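Local coordinates for virulence protein STM3117 (Salmonella enterica subsp. enterica serovar Typhimurium, PDB 3HUH) that promotes replication of the bacterium inside host macrophages and may take part in biosynthesis and modification of the cell-wall peptidoglycan, at residues T36-Y41 against I66-Q71; R56-L59 against Q64-N67; S102-L105 against S110-E113; V116-A121 against I125-I130. One frame throughout, in Å; residues are numbered along the deposited sequence.

How the contacts relate
A two-module vicinal oxygen chelate (VOC) chain illustrates how one beta-alpha-beta-beta-beta plan is packed twice. Contacts 1 and 2 belong to the first module and contacts 3 and 4 to the second, and the two pairs follow each other along the chain. Contacts 1 and 2, with centres about 8 Å apart, share strand 64-70: the first lays helix 34-43 on it, the second pairs it with strand 56-61. Contacts 3 and 4, with centres about 13 Å apart, meet where Val112 and Glu113 bond to the backbone of Tyr129. Across the chain, contacts 1 and 4 have centres about 24 Å apart yet touch through Phe40 and Ile130, so helix 34-43 also reaches the second module.

Contact 1: residues T36-Y41 against I66-Q71; sequences TTIRFY and INLHQQ
Leu68, on strand 64-70, meets Thr37 and Ile38 of helix 34-43, and these three residues show how a helix is laid on a sheet by a few aliphatic groups. Leu68 contributes most to the buried surface and uses both its methyls. Thr37 and Leu68 reach toward each other tip to tip, the methyl CG2 of Thr37 lying 4.0 Å from CD2 of Leu68 and about as far from its CD1. In Thr37 a chi1 of -68° puts OG1 beside the backbone N, where it makes a weak bond to the carbonyl of Asp33, and leaves CG2 anti to that N. Ile38, one residue on, comes at Leu68 across rather than head-on: its CG1 is 3.8 Å from Leu68 CD1. Thus CD1 touches two neighbouring residues of the helix, while CD2 meets Thr37 alone of the two. Ile38 also packs on Lys57 and Ala49, and Thr37 on Val31, which extends the interface over the adjoining strands. With no hydrogen bond between the two segments, the contact is joined by van der Waals packing of aliphatic groups, and the threonine takes part through its methyl while its hydroxyl turns back to the helix's own chain.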
# COMPACT_ATOMS: atom_id res chain seq x y z
N THR A 36 -7.08 16.47 -8.45
CA THR A 36 -6.65 17.02 -7.17
C THR A 36 -5.60 16.13 -6.51
O THR A 36 -4.62 16.61 -5.94
CB THR A 36 -7.85 17.18 -6.22
OG1 THR A 36 -8.83 18.02 -6.85
CG2 THR A 36 -7.41 17.80 -4.92
N THR A 37 -5.81 14.82 -6.59
CA THR A 37 -4.89 13.85 -6.01
C THR A 37 -3.54 13.93 -6.72
O THR A 37 -2.49 13.95 -6.07
CB THR A 37 -5.47 12.42 -6.13
OG1 THR A 37 -6.61 12.31 -5.28
CG2 THR A 37 -4.44 11.38 -5.75
N ILE A 38 -3.57 13.99 -8.04
CA ILE A 38 -2.35 14.06 -8.82
C ILE A 38 -1.54 15.30 -8.45
O ILE A 38 -0.33 15.22 -8.23
CB ILE A 38 -2.66 14.05 -10.34
CG1 ILE A 38 -3.09 12.63 -10.76
CG2 ILE A 38 -1.44 14.51 -11.15
CD1 ILE A 38 -3.46 12.48 -12.24
N ARG A 39 -2.21 16.45 -8.37
CA ARG A 39 -1.51 17.68 -8.02
C ARG A 39 -0.79 17.57 -6.68
O ARG A 39 0.35 18.01 -6.54
CB ARG A 39 -2.47 18.87 -8.01
CG ARG A 39 -2.73 19.47 -9.38
CD ARG A 39 -3.44 20.81 -9.27
NE ARG A 39 -3.32 21.60 -10.50
CZ ARG A 39 -3.84 21.25 -11.68
NH1 ARG A 39 -4.52 20.12 -11.80
NH2 ARG A 39 -3.67 22.04 -12.73
N PHE A 40 -1.44 16.96 -5.70
CA PHE A 40 -0.84 16.79 -4.38
C PHE A 40 0.40 15.89 -4.42
O PHE A 40 1.48 16.29 -3.96
CB PHE A 40 -1.85 16.19 -3.40
CG PHE A 40 -1.27 15.89 -2.04
CD1 PHE A 40 -1.09 16.91 -1.11
CD2 PHE A 40 -0.90 14.59 -1.70
CE1 PHE A 40 -0.55 16.63 0.15
CE2 PHE A 40 -0.35 14.30 -0.45
CZ PHE A 40 -0.17 15.33 0.48
N TYR A 41 0.26 14.69 -4.99
CA TYR A 41 1.40 13.78 -5.03
C TYR A 41 2.56 14.27 -5.88
O TYR A 41 3.72 14.00 -5.57
CB TYR A 41 0.95 12.37 -5.44
CG TYR A 41 0.23 11.65 -4.30
CD1 TYR A 41 -1.14 11.76 -4.14
CD2 TYR A 41 0.95 10.93 -3.35
CE1 TYR A 41 -1.79 11.18 -3.05
CE2 TYR A 41 0.32 10.34 -2.25
CZ TYR A 41 -1.06 10.47 -2.11
OH TYR A 41 -1.67 9.91 -1.01
N ILE A 66 1.37 3.93 -7.64
CA ILE A 66 0.06 3.96 -7.01
C ILE A 66 -0.95 4.20 -8.13
O ILE A 66 -0.90 5.23 -8.80
CB ILE A 66 -0.05 5.09 -5.97
CG1 ILE A 66 0.80 4.73 -4.74
CG2 ILE A 66 -1.51 5.31 -5.58
CD1 ILE A 66 0.89 5.83 -3.73
N ASN A 67 -1.82 3.22 -8.35
CA ASN A 67 -2.84 3.37 -9.38
C ASN A 67 -4.00 4.13 -8.74
O ASN A 67 -4.30 3.96 -7.56
CB ASN A 67 -3.33 2.02 -9.89
CG ASN A 67 -2.31 1.32 -10.75
OD1 ASN A 67 -1.51 1.98 -11.44
ND2 ASN A 67 -2.34 -0.01 -10.76
N LEU A 68 -4.64 4.98 -9.53
CA LEU A 68 -5.75 5.76 -9.02
C LEU A 68 -7.08 5.35 -9.63
O LEU A 68 -7.16 5.06 -10.82
CB LEU A 68 -5.52 7.25 -9.29
CG LEU A 68 -4.22 7.85 -8.74
CD1 LEU A 68 -4.10 9.31 -9.17
CD2 LEU A 68 -4.19 7.72 -7.22
N HIS A 69 -8.11 5.30 -8.78
CA HIS A 69 -9.48 5.01 -9.21
C HIS A 69 -10.29 6.19 -8.71
O HIS A 69 -10.19 6.57 -7.54
CB HIS A 69 -10.07 3.77 -8.53
CG HIS A 69 -9.64 2.46 -9.12
ND1 HIS A 69 -8.71 2.34 -10.12
CD2 HIS A 69 -10.02 1.20 -8.81
CE1 HIS A 69 -8.52 1.07 -10.41
NE2 HIS A 69 -9.31 0.35 -9.62
N GLN A 70 -11.10 6.79 -9.58
CA GLN A 70 -11.93 7.90 -9.13
C GLN A 70 -13.30 7.33 -8.78
O GLN A 70 -13.78 6.41 -9.43
CB GLN A 70 -12.05 8.96 -10.22
CG GLN A 70 -12.88 10.17 -9.83
CD GLN A 70 -12.69 11.33 -10.79
OE1 GLN A 70 -11.67 12.02 -10.76
NE2 GLN A 70 -13.68 11.55 -11.67
N GLN A 71 -13.93 7.87 -7.75
CA GLN A 71 -15.25 7.37 -7.40
C GLN A 71 -16.18 7.51 -8.60
O GLN A 71 -16.07 8.46 -9.38
CB GLN A 71 -15.82 8.15 -6.21
CG GLN A 71 -15.06 7.88 -4.92
CD GLN A 71 -15.70 8.54 -3.72
OE1 GLN A 71 -15.73 9.77 -3.62
NE2 GLN A 71 -16.24 7.73 -2.82

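Contact 2: residues R56-L59 against Q64-N67; sequences RKAL and QKIN
Lys65 meets both Ala58 and Leu59 of the neighbouring strand, just after Gln64, whose NE2 bonds to Ile24 O of its own chain and whose OE1 bonds to Ile24 N of the second subunit. Lys65 CA lies 3.2 Å from Leu59 O in a CA-H...O contact. A chi1 of 71° places the lysine chain between its backbone N and carbonyl carbon, and from there it runs out extended. On the way Lys65 CD passes 3.9 Å from Ala58 CB. The ammonium Lys65 NZ ends in a hydrogen bond to Asn67 OD1, 2.9 Å long, in the carbonyl plane and on a lone pair. Ile66 forms the hydrogen-bonded pair with Leu59: Leu59 N to Ile66 O measures 2.8 Å and Ile66 N to Leu59 O 2.9 Å, and both side chains project to the face covered by helix 34-43. Asn67 then stands opposite Ala58 in a non-hydrogen-bonded pair, and the oxygen that receives the lysine, Asn67 OD1, also lies 3.3 Å from Ala58 CB. With N-to-C directions 137° apart, the strands form a twisted antiparallel beta hairpin, the second and third strands following the helix in a beta-alpha-beta-beta-beta module of the VOC fold.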
# COMPACT_ATOMS: atom_id res chain seq x y z
N ARG A 56 -6.15 5.29 -17.87
CA ARG A 56 -6.04 5.15 -16.42
C ARG A 56 -4.84 5.93 -15.90
O ARG A 56 -3.83 6.07 -16.59
CB ARG A 56 -5.91 3.68 -16.05
CG ARG A 56 -7.01 2.82 -16.65
CD ARG A 56 -7.09 1.51 -15.95
NE ARG A 56 -8.06 0.62 -16.57
CZ ARG A 56 -8.40 -0.56 -16.07
NH1 ARG A 56 -7.84 -0.98 -14.94
NH2 ARG A 56 -9.27 -1.34 -16.71
N LYS A 57 -4.96 6.44 -14.67
CA LYS A 57 -3.89 7.22 -14.06
C LYS A 57 -3.13 6.49 -12.97
O LYS A 57 -3.71 5.71 -12.20
CB LYS A 57 -4.45 8.52 -13.46
CG LYS A 57 -4.88 9.56 -14.48
CD LYS A 57 -6.13 9.16 -15.21
CE LYS A 57 -6.53 10.27 -16.18
NZ LYS A 57 -5.47 10.50 -17.21
N ALA A 58 -1.83 6.76 -12.91
CA ALA A 58 -0.96 6.18 -11.89
C ALA A 58 0.08 7.22 -11.51
O ALA A 58 0.33 8.18 -12.24
CB ALA A 58 -0.29 4.92 -12.41
N LEU A 59 0.66 7.03 -10.34
CA LEU A 59 1.70 7.91 -9.83
C LEU A 59 2.92 7.03 -9.64
O LEU A 59 2.91 6.09 -8.85
CB LEU A 59 1.28 8.52 -8.49
CG LEU A 59 0.16 9.56 -8.59
CD1 LEU A 59 -0.47 9.77 -7.23
CD2 LEU A 59 0.71 10.86 -9.16
N GLN A 64 8.06 1.57 -7.94
CA GLN A 64 6.71 1.16 -7.58
C GLN A 64 5.74 2.19 -8.14
O GLN A 64 6.15 3.12 -8.84
CB GLN A 64 6.57 1.09 -6.05
CG GLN A 64 7.46 0.03 -5.38
CD GLN A 64 7.49 0.13 -3.85
OE1 GLN A 64 7.90 1.15 -3.29
NE2 GLN A 64 7.06 -0.93 -3.17
N LYS A 65 4.45 2.01 -7.88
CA LYS A 65 3.47 2.98 -8.34
C LYS A 65 2.16 2.87 -7.57
O LYS A 65 1.89 1.86 -6.91
CB LYS A 65 3.20 2.84 -9.84
CG LYS A 65 2.43 1.60 -10.28
CD LYS A 65 1.96 1.76 -11.73
CE LYS A 65 1.28 0.50 -12.25
NZ LYS A 65 0.36 0.84 -13.38
N ILE A 66 1.37 3.93 -7.64
CA ILE A 66 0.06 3.96 -7.01
C ILE A 66 -0.95 4.20 -8.13
O ILE A 66 -0.90 5.23 -8.80
CB ILE A 66 -0.05 5.09 -5.97
CG1 ILE A 66 0.80 4.73 -4.74
CG2 ILE A 66 -1.51 5.31 -5.58
CD1 ILE A 66 0.89 5.83 -3.73
N ASN A 67 -1.82 3.22 -8.35
CA ASN A 67 -2.84 3.37 -9.38
C ASN A 67 -4.00 4.13 -8.74
O ASN A 67 -4.30 3.96 -7.56
CB ASN A 67 -3.33 2.02 -9.89
CG ASN A 67 -2.31 1.32 -10.75
OD1 ASN A 67 -1.51 1.98 -11.44
ND2 ASN A 67 -2.34 -0.01 -10.76

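Contact 3: residues S102-L105 against S110-E113; sequences SEIL and SIVE
Ile111, in the loop after helix 97-106, lays its long branch against Ile104 and Leu105, neighbours on that helix. Its CG1 lies anti to the carbonyl carbon (chi1 -68°), and with chi2 at -179° the branch runs straight out, carrying CD1 to the helix. There Ile111 CD1 lies 3.7 Å from Leu105 CD2, and CG of the same leucine follows at 4.0 Å. Further back along the branch, Ile111 CG1 touches both helical residues, with Ile104 CG2 and Leu105 CD2 each 4.0 Å away. In Ile104 a chi1 of -72° holds CG1 beside the backbone N and leaves CG2 anti to it, facing the loop. Both helical side chains cross Ile111 at about a right angle. The two neighbours differ in setting: Ile104 is buried and packs on Ile128 and Ile130 of strand 123-131, whereas Leu105 lies at the solvent-exposed side. Ile111 also touches Ile128. The loop leaving helix 97-106 thus folds back on the helix before the later strands of the second VOC module. No hydrogen bond joins the two segments; between them the contact is apolar packing, and this cluster grades from the protein interior to its surface.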
# COMPACT_ATOMS: atom_id res chain seq x y z
N SER A 102 10.63 21.06 6.69
CA SER A 102 10.63 22.43 6.18
C SER A 102 9.90 22.52 4.84
O SER A 102 9.13 23.45 4.60
CB SER A 102 12.07 22.92 6.02
OG SER A 102 12.11 24.19 5.40
N GLU A 103 10.14 21.55 3.97
CA GLU A 103 9.51 21.51 2.65
C GLU A 103 7.99 21.47 2.78
O GLU A 103 7.27 22.18 2.07
CB GLU A 103 10.02 20.28 1.90
CG GLU A 103 9.81 20.29 0.40
CD GLU A 103 10.48 19.10 -0.26
OE1 GLU A 103 11.69 18.89 -0.02
OE2 GLU A 103 9.81 18.38 -1.02
N ILE A 104 7.50 20.64 3.71
CA ILE A 104 6.07 20.50 3.95
C ILE A 104 5.43 21.79 4.43
O ILE A 104 4.37 22.19 3.95
CB ILE A 104 5.80 19.38 4.98
CG1 ILE A 104 6.08 18.01 4.35
CG2 ILE A 104 4.36 19.47 5.50
CD1 ILE A 104 5.97 16.85 5.31
N LEU A 105 6.07 22.46 5.39
CA LEU A 105 5.54 23.70 5.92
C LEU A 105 5.53 24.80 4.86
O LEU A 105 4.59 25.58 4.75
CB LEU A 105 6.35 24.15 7.13
CG LEU A 105 6.27 23.23 8.35
CD1 LEU A 105 7.28 23.68 9.39
CD2 LEU A 105 4.86 23.24 8.91
N SER A 110 -0.31 21.10 6.52
CA SER A 110 -0.33 20.93 7.96
C SER A 110 0.31 19.61 8.38
O SER A 110 0.06 18.56 7.79
CB SER A 110 -1.77 20.99 8.47
OG SER A 110 -2.40 22.19 8.06
N ILE A 111 1.14 19.68 9.42
CA ILE A 111 1.80 18.50 9.95
C ILE A 111 0.91 17.87 11.02
O ILE A 111 0.68 18.46 12.07
CB ILE A 111 3.16 18.86 10.56
CG1 ILE A 111 4.12 19.31 9.45
CG2 ILE A 111 3.74 17.67 11.32
CD1 ILE A 111 5.50 19.69 9.93
N VAL A 112 0.41 16.67 10.74
CA VAL A 112 -0.45 15.97 11.69
C VAL A 112 0.31 15.65 12.97
O VAL A 112 -0.18 15.89 14.07
CB VAL A 112 -1.01 14.67 11.09
CG1 VAL A 112 -1.83 13.92 12.13
CG2 VAL A 112 -1.87 14.99 9.87
N GLU A 113 1.51 15.10 12.81
CA GLU A 113 2.36 14.74 13.93
C GLU A 113 3.79 14.58 13.46
O GLU A 113 4.04 14.32 12.29
CB GLU A 113 1.87 13.43 14.57
CG GLU A 113 2.70 12.99 15.77
CD GLU A 113 2.12 11.78 16.47
OE1 GLU A 113 2.72 11.33 17.47
OE2 GLU A 113 1.06 11.28 16.02

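Contact 4: residues V116-A121 against I125-I130; sequences VERTGA and IMSIYI
Arg118 crosses to strand 123-131, and most of its side-chain atoms, from CB to NH2, meet a partner. Arg118 CB lies 3.8 Å from Ser127 OG and nearly as close to Ile125 CG1. Arg118 CG comes nearer to Ser127 OG, at 3.6 Å, and equally near to Tyr129 OH. A bend at chi2 (-58°) then brings CD beside the same phenol oxygen. NE makes the direct polar contact, Arg118 NE donating a hydrogen bond of 2.8 Å to Tyr129 OH at the ring's edge, with the oxygen tilted a little out of the guanidinium plane; the guanidinium and ring planes stand 67° apart. Beyond, NH2 forms a salt bridge with Glu113, and Val116 CG1 lies above one face of the group, offset toward the rim. The backbones are joined by a ladder: Val116 and Ser127 exchange two hydrogen bonds, as do Arg118 and Ile125. Strands 116-120 and 123-131 so form an antiparallel beta hairpin, with 116-120 outermost in the second sheet of the VOC fold. On the hairpin's other face Met126 SD lies 3.5 Å from Val116 C. Ser127 OG bonds to Ser141 and Glu139. The guanidinium is thus held at two nitrogens, by a phenol and a carboxylate, which would fix its rotation and partly offset its charge.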
# COMPACT_ATOMS: atom_id res chain seq x y z
N VAL A 116 8.74 12.32 14.69
CA VAL A 116 8.74 11.42 15.83
C VAL A 116 9.31 10.06 15.42
O VAL A 116 9.12 9.61 14.29
CB VAL A 116 7.32 11.21 16.39
CG1 VAL A 116 7.37 10.35 17.65
CG2 VAL A 116 6.68 12.55 16.70
N GLU A 117 10.00 9.42 16.35
CA GLU A 117 10.61 8.12 16.12
C GLU A 117 9.54 7.03 16.00
O GLU A 117 8.61 6.98 16.80
CB GLU A 117 11.55 7.78 17.27
CG GLU A 117 12.61 8.85 17.54
CD GLU A 117 13.49 8.51 18.72
OE1 GLU A 117 14.00 7.37 18.77
OE2 GLU A 117 13.69 9.38 19.59
N ARG A 118 9.69 6.17 15.00
CA ARG A 118 8.75 5.07 14.80
C ARG A 118 9.54 3.82 14.44
O ARG A 118 10.75 3.87 14.28
CB ARG A 118 7.77 5.39 13.66
CG ARG A 118 6.87 6.59 13.88
CD ARG A 118 6.03 6.45 15.14
NE ARG A 118 4.90 7.37 15.13
CZ ARG A 118 4.32 7.85 16.22
NH1 ARG A 118 4.78 7.50 17.42
NH2 ARG A 118 3.28 8.67 16.13
N THR A 119 8.84 2.70 14.31
CA THR A 119 9.50 1.45 13.96
C THR A 119 9.28 1.15 12.48
O THR A 119 8.15 0.96 12.04
CB THR A 119 8.95 0.28 14.78
OG1 THR A 119 7.55 0.14 14.53
CG2 THR A 119 9.18 0.52 16.26
N GLY A 120 10.37 1.11 11.72
CA GLY A 120 10.27 0.81 10.31
C GLY A 120 10.31 -0.69 10.10
O GLY A 120 10.51 -1.45 11.04
N ALA A 121 10.12 -1.12 8.86
CA ALA A 121 10.16 -2.54 8.56
C ALA A 121 11.50 -3.18 8.93
O ALA A 121 11.54 -4.32 9.40
CB ALA A 121 9.87 -2.77 7.08
N ILE A 125 12.95 4.61 12.37
CA ILE A 125 12.80 5.69 11.41
C ILE A 125 12.28 6.94 12.10
O ILE A 125 11.70 6.87 13.19
CB ILE A 125 11.80 5.31 10.28
CG1 ILE A 125 10.42 5.02 10.89
CG2 ILE A 125 12.30 4.09 9.51
CD1 ILE A 125 9.35 4.60 9.86
N MET A 126 12.50 8.10 11.48
CA MET A 126 11.99 9.36 12.01
C MET A 126 10.86 9.68 11.04
O MET A 126 11.09 9.78 9.84
CB MET A 126 13.04 10.47 11.97
CG MET A 126 12.60 11.77 12.69
SD MET A 126 12.28 11.57 14.49
CE MET A 126 13.51 10.42 14.87
N SER A 127 9.65 9.83 11.57
CA SER A 127 8.49 10.08 10.71
C SER A 127 7.78 11.40 10.89
O SER A 127 7.70 11.95 11.98
CB SER A 127 7.45 8.98 10.93
OG SER A 127 7.97 7.69 10.66
N ILE A 128 7.24 11.89 9.78
CA ILE A 128 6.45 13.11 9.76
C ILE A 128 5.15 12.67 9.09
O ILE A 128 5.18 11.90 8.12
CB ILE A 128 7.15 14.22 8.93
CG1 ILE A 128 6.40 15.55 9.10
CG2 ILE A 128 7.24 13.82 7.47
CD1 ILE A 128 6.45 16.08 10.53
N TYR A 129 4.01 13.11 9.62
CA TYR A 129 2.72 12.71 9.08
C TYR A 129 1.93 13.87 8.50
O TYR A 129 1.86 14.95 9.10
CB TYR A 129 1.84 12.09 10.16
CG TYR A 129 2.35 10.82 10.79
CD1 TYR A 129 1.85 9.57 10.40
CD2 TYR A 129 3.29 10.86 11.82
CE1 TYR A 129 2.26 8.40 11.03
CE2 TYR A 129 3.70 9.69 12.46
CZ TYR A 129 3.18 8.47 12.06
OH TYR A 129 3.56 7.32 12.71
N ILE A 130 1.34 13.65 7.33
CA ILE A 130 0.49 14.65 6.68
C ILE A 130 -0.69 13.88 6.10
O ILE A 130 -0.75 12.65 6.19
CB ILE A 130 1.22 15.41 5.54
CG1 ILE A 130 1.74 14.44 4.48
CG2 ILE A 130 2.36 16.24 6.12
CD1 ILE A 130 2.39 15.10 3.30